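Side-chain contact in oxidoreductase (Methanosarcina mazei, PDB 3KA7), which binds flavin-adenine dinucleotide and probably works as an oxidoreductase of the flavin-containing amine oxidoreductase family: residues L299-P302 against R306-G309. Residues are numbered along the deposited sequence; the frame is centred on the assembly and turned at random.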
loop_
_atom_site.group_PDB
_atom_site.type_symbol
_atom_site.label_atom_id
_atom_site.label_comp_id
_atom_site.label_asym_id
_atom_site.label_seq_id
_atom_site.Cartn_x
_atom_site.Cartn_y
_atom_site.Cartn_z
ATOM N N LEU A 299 -1.301 15.812 0.861
ATOM C CA LEU A 299 -0.892 16.840 1.807
ATOM C C LEU A 299 -0.259 16.140 3.002
ATOM O O LEU A 299 -0.957 15.536 3.812
ATOM C CB LEU A 299 -2.099 17.657 2.286
ATOM C CG LEU A 299 -1.858 18.748 3.342
ATOM C CD1 LEU A 299 -1.067 19.894 2.706
ATOM C CD2 LEU A 299 -3.189 19.262 3.929
ATOM N N LEU A 300 1.061 16.190 3.101
ATOM C CA LEU A 300 1.732 15.623 4.269
ATOM C C LEU A 300 1.627 16.565 5.463
ATOM O O LEU A 300 1.691 17.787 5.308
ATOM C CB LEU A 300 3.207 15.335 3.959
ATOM C CG LEU A 300 3.426 14.211 2.943
ATOM C CD1 LEU A 300 4.919 14.072 2.644
ATOM C CD2 LEU A 300 2.834 12.887 3.453
ATOM N N THR A 301 1.456 16.006 6.663
ATOM C CA THR A 301 1.216 16.828 7.846
ATOM C C THR A 301 2.151 16.423 8.994
ATOM O O THR A 301 1.751 15.713 9.917
ATOM C CB THR A 301 -0.254 16.704 8.316
ATOM O OG1 THR A 301 -0.568 15.320 8.550
ATOM C CG2 THR A 301 -1.231 17.256 7.251
ATOM N N PRO A 302 3.411 16.877 8.940
ATOM C CA PRO A 302 4.415 16.355 9.867
ATOM C C PRO A 302 4.287 16.813 11.318
ATOM O O PRO A 302 4.887 16.188 12.199
ATOM C CB PRO A 302 5.763 16.810 9.269
ATOM C CG PRO A 302 5.465 17.688 8.132
ATOM C CD PRO A 302 3.976 17.677 7.844
ATOM N N ARG A 306 -0.689 12.346 15.395
ATOM C CA ARG A 306 -0.782 11.041 14.722
ATOM C C ARG A 306 -0.955 11.109 13.199
ATOM O O ARG A 306 -0.361 10.309 12.478
ATOM C CB ARG A 306 -1.924 10.215 15.312
ATOM C CG ARG A 306 -1.642 9.689 16.700
ATOM C CD ARG A 306 -0.557 8.645 16.611
ATOM N NE ARG A 306 0.072 8.320 17.884
ATOM C CZ ARG A 306 -0.583 7.967 18.973
ATOM N NH1 ARG A 306 -1.905 7.890 18.931
ATOM N NH2 ARG A 306 0.076 7.671 20.095
ATOM N N ILE A 307 -1.793 12.016 12.705
ATOM C CA ILE A 307 -2.082 12.049 11.255
ATOM C C ILE A 307 -0.821 12.354 10.442
ATOM O O ILE A 307 -0.106 13.315 10.729
ATOM C CB ILE A 307 -3.214 13.041 10.917
ATOM C CG1 ILE A 307 -4.542 12.499 11.472
ATOM C CG2 ILE A 307 -3.346 13.209 9.411
ATOM C CD1 ILE A 307 -5.748 13.425 11.272
ATOM N N ASN A 308 -0.521 11.500 9.464
ATOM C CA ASN A 308 0.693 11.667 8.647
ATOM C C ASN A 308 0.449 12.410 7.344
ATOM O O ASN A 308 1.346 13.057 6.789
ATOM C CB ASN A 308 1.295 10.308 8.315
ATOM C CG ASN A 308 1.636 9.516 9.546
ATOM O OD1 ASN A 308 1.106 8.434 9.739
ATOM N ND2 ASN A 308 2.507 10.072 10.410
ATOM N N GLY A 309 -0.757 12.280 6.818
ATOM C CA GLY A 309 -1.091 13.027 5.615
ATOM C C GLY A 309 -2.520 12.774 5.194
ATOM O O GLY A 309 -3.236 11.977 5.800
#
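Thr301 grips segment 306-309 twice, once through its backbone and once through its side chain. Its amide N donates to Asn308 O at 3.0 Å, nearly straight at the hydrogen (172°), while OG1 donates to Ile307 O, also 3.0 Å away. Both donors stand well above the planes of the carbonyls they meet. The hydroxyl sits between the backbone N and the carbonyl carbon (chi1 56°), a rotamer that aims OG1 at the backbone opposite. Threonine suits a place where strand gives way to turn: OG1 serves the backbone, and the rest is apolar enough for burial near Ile356 and Tyr97. Ile307 answers with its own branch, CG2 lying 3.6 Å from Thr301 OG1, whereas CG1 runs anti to the carbonyl carbon (chi1 -69°) and the end of the side chain leads away; Ile307 also packs on Leu353 and Ile356 of helix 342-356. A valine in place of Thr301 would probably cost Ile307 O one of its donors, though Thr304 OG1 also bonds to it, and weaken the tie between the segments.

These are the two arms of a beta hairpin, strands 298-300 and 307-311, inside the mixed sheet of the flavoenzyme; the pair Leu300-Gly309 is antiparallel and non-hydrogen-bonded. Gly309 has no side chain at the close approach, 4.1 Å between Leu300 CA and Gly309 CA, where there is little room beside Leu299 O and Leu300 CD2, consistent with glycine at this position. The same CD2 lies 3.7 Å from Asn308 O, an oxygen that also accepts from Ser157 OG, and Leu300 otherwise buries itself against Trp161 and Phe106. The CB of Asn308 points away from segment 299-302, and its OD1 accepts from Tyr333 N.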